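Local coordinates for conjugal transfer protein (Escherichia coli, PDB 5WIO) that probably helps form the inner-membrane part of a type IV secretion system that transfers plasmid DNA between bacteria during conjugation, as a VirB8-type protein, at residues T88-N93 with I106-V111. Sequence-based numbering, arbitrary orientation.
Sequences TRVKIN and IRFTTV. With XXE (4-(1H-pyrrol-1-yl)pyridine-2-carboxylic acid), chain E.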
# COMPACT_ATOMS: atom_id res chain seq x y z
N THR A 88 -12.29 5.76 -16.38
CA THR A 88 -10.88 5.70 -16.59
C THR A 88 -10.26 4.88 -15.50
O THR A 88 -10.36 5.19 -14.33
CB THR A 88 -10.30 7.09 -16.56
OG1 THR A 88 -10.84 7.82 -17.65
CG2 THR A 88 -8.84 7.04 -16.71
N ARG A 89 -9.59 3.84 -15.91
CA ARG A 89 -8.79 3.00 -15.01
C ARG A 89 -7.36 3.52 -14.87
O ARG A 89 -6.81 4.12 -15.80
CB ARG A 89 -8.78 1.56 -15.53
CG ARG A 89 -7.67 0.70 -14.96
CD ARG A 89 -7.71 -0.69 -15.57
NE ARG A 89 -7.82 -0.65 -17.03
CZ ARG A 89 -7.87 -1.72 -17.81
NH1 ARG A 89 -7.81 -2.93 -17.28
NH2 ARG A 89 -7.97 -1.58 -19.13
N VAL A 90 -6.75 3.28 -13.71
CA VAL A 90 -5.38 3.73 -13.46
C VAL A 90 -4.44 2.56 -13.17
O VAL A 90 -4.80 1.61 -12.47
CB VAL A 90 -5.33 4.72 -12.28
CG1 VAL A 90 -3.93 4.79 -11.70
CG2 VAL A 90 -5.79 6.10 -12.74
N LYS A 91 -3.23 2.64 -13.71
CA LYS A 91 -2.24 1.58 -13.56
C LYS A 91 -0.86 2.12 -13.21
O LYS A 91 -0.23 2.81 -14.01
CB LYS A 91 -2.15 0.76 -14.86
CG LYS A 91 -0.93 -0.14 -14.94
CD LYS A 91 -0.99 -1.27 -13.92
CE LYS A 91 0.21 -2.19 -14.05
NZ LYS A 91 0.34 -2.74 -15.43
N ILE A 92 -0.39 1.81 -12.00
CA ILE A 92 0.93 2.24 -11.56
C ILE A 92 2.04 1.42 -12.21
O ILE A 92 1.91 0.20 -12.35
CB ILE A 92 1.07 2.15 -10.03
CG1 ILE A 92 -0.08 2.88 -9.34
CG2 ILE A 92 2.42 2.70 -9.58
CD1 ILE A 92 -0.17 4.34 -9.69
N ASN A 93 3.08 2.10 -12.68
CA ASN A 93 4.21 1.44 -13.35
C ASN A 93 5.58 1.55 -12.66
O ASN A 93 6.43 0.69 -12.84
CB ASN A 93 4.32 1.93 -14.80
CG ASN A 93 3.08 1.61 -15.61
OD1 ASN A 93 2.60 0.48 -15.61
ND2 ASN A 93 2.57 2.61 -16.32
N ILE A 106 6.23 9.57 -10.16
CA ILE A 106 5.38 8.41 -10.37
C ILE A 106 4.98 8.23 -11.83
O ILE A 106 4.36 9.11 -12.43
CB ILE A 106 4.11 8.48 -9.51
CG1 ILE A 106 4.47 8.52 -8.03
CG2 ILE A 106 3.20 7.29 -9.81
CD1 ILE A 106 3.27 8.51 -7.11
N ARG A 107 5.35 7.09 -12.40
CA ARG A 107 4.96 6.75 -13.77
C ARG A 107 3.79 5.78 -13.75
O ARG A 107 3.87 4.71 -13.15
CB ARG A 107 6.14 6.17 -14.54
CG ARG A 107 7.23 7.18 -14.82
CD ARG A 107 8.44 6.54 -15.49
NE ARG A 107 9.40 7.55 -15.92
CZ ARG A 107 10.26 8.16 -15.12
NH1 ARG A 107 10.29 7.86 -13.83
NH2 ARG A 107 11.10 9.06 -15.61
N PHE A 108 2.70 6.15 -14.42
CA PHE A 108 1.49 5.33 -14.41
C PHE A 108 0.77 5.37 -15.75
O PHE A 108 1.01 6.25 -16.58
CB PHE A 108 0.55 5.80 -13.30
CG PHE A 108 0.06 7.21 -13.48
CD1 PHE A 108 0.86 8.29 -13.14
CD2 PHE A 108 -1.21 7.46 -13.97
CE1 PHE A 108 0.41 9.58 -13.30
CE2 PHE A 108 -1.67 8.75 -14.13
CZ PHE A 108 -0.86 9.81 -13.79
N THR A 109 -0.11 4.40 -15.96
CA THR A 109 -0.91 4.32 -17.17
C THR A 109 -2.40 4.41 -16.86
O THR A 109 -2.86 3.91 -15.84
CB THR A 109 -0.63 3.01 -17.94
OG1 THR A 109 0.72 2.99 -18.40
CG2 THR A 109 -1.57 2.88 -19.14
N THR A 110 -3.14 5.07 -17.74
CA THR A 110 -4.58 5.20 -17.58
C THR A 110 -5.31 4.64 -18.79
O THR A 110 -4.97 4.93 -19.93
CB THR A 110 -4.99 6.67 -17.38
OG1 THR A 110 -4.47 7.47 -18.45
CG2 THR A 110 -4.46 7.20 -16.06
N VAL A 111 -6.32 3.82 -18.52
CA VAL A 111 -7.13 3.23 -19.59
C VAL A 111 -8.56 3.74 -19.51
O VAL A 111 -9.33 3.33 -18.64
CB VAL A 111 -7.12 1.69 -19.52
CG1 VAL A 111 -8.02 1.12 -20.61
CG2 VAL A 111 -5.70 1.16 -19.66
OAM XXE E . -9.86 3.54 -5.36
CAL XXE E . -10.23 4.00 -6.47
OAN XXE E . -9.83 5.14 -6.85
CAH XXE E . -11.15 3.20 -7.37
CAG XXE E . -11.07 3.32 -8.74
NAI XXE E . -12.05 2.34 -6.81
CAJ XXE E . -12.89 1.61 -7.60
CAK XXE E . -12.81 1.74 -8.98
CAF XXE E . -11.91 2.60 -9.54
NAA XXE E . -11.84 2.73 -10.95
CAB XXE E . -11.63 3.92 -11.66
CAC XXE E . -11.64 3.61 -13.02
CAD XXE E . -11.84 2.23 -13.15
CAE XXE E . -11.96 1.69 -11.88
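The carbonyl oxygen of Arg89 meets two groups. Val111 N donates a hydrogen bond to Arg89 O at 2.8 Å, and the CA-H of Thr110 adds a weaker, bent contact to this oxygen. The return bond, from Arg89 N to Val111 O, is also 2.8 Å long and fairly straight at 167°. Lys91 and Thr109 exchange the next pair of backbone bonds. Further along, Asn93 N reaches Arg107 O at 2.8 Å. Between these hydrogen-bonded pairs lie two non-hydrogen-bonded ones, Val90 with Thr110 and Ile92 with Phe108. The backbone bonds join strands 86-98 and 103-114 as an antiparallel hairpin. The hairpin forms one side of the four-stranded sheet of the soluble VirB8 domain, probably the periplasmic part of the protein, with an NTF2-like fold and 86-98 as an outermost strand. Side chains alternate between the two faces. Val90, Ile92, Phe108 and Thr110 share one face, where Val90 and Phe108 also touch Glu42 of helix 27-42. Val90 CG2 lies alongside Thr110 CG2 at 3.7 Å. Thr110 OG1 hydrogen-bonds Trp126 NE1 of strand 124-134. Ile92 CD1 rests on Phe108 CB at 4.0 Å. Phe108 CG sits between its own backbone N and carbonyl carbon (chi1 63°). The ring itself leads away from strand 86-98 and meets the ring of Trp126. The opposite face carries Arg89, Lys91, Thr109 and Val111. The Arg89 chain runs alongside Val111, extended except for a bend at chi3 (48°). Its guanidinium meets Val111 edge-on, with CG1 in the guanidinium plane. Arg89 NH2 has a long, weak ion pair with Asp120. The pyrrole of the bound pyrrolyl-pyridine carboxylic acid lies by Thr88 and Arg89, but its exact placing is doubtful.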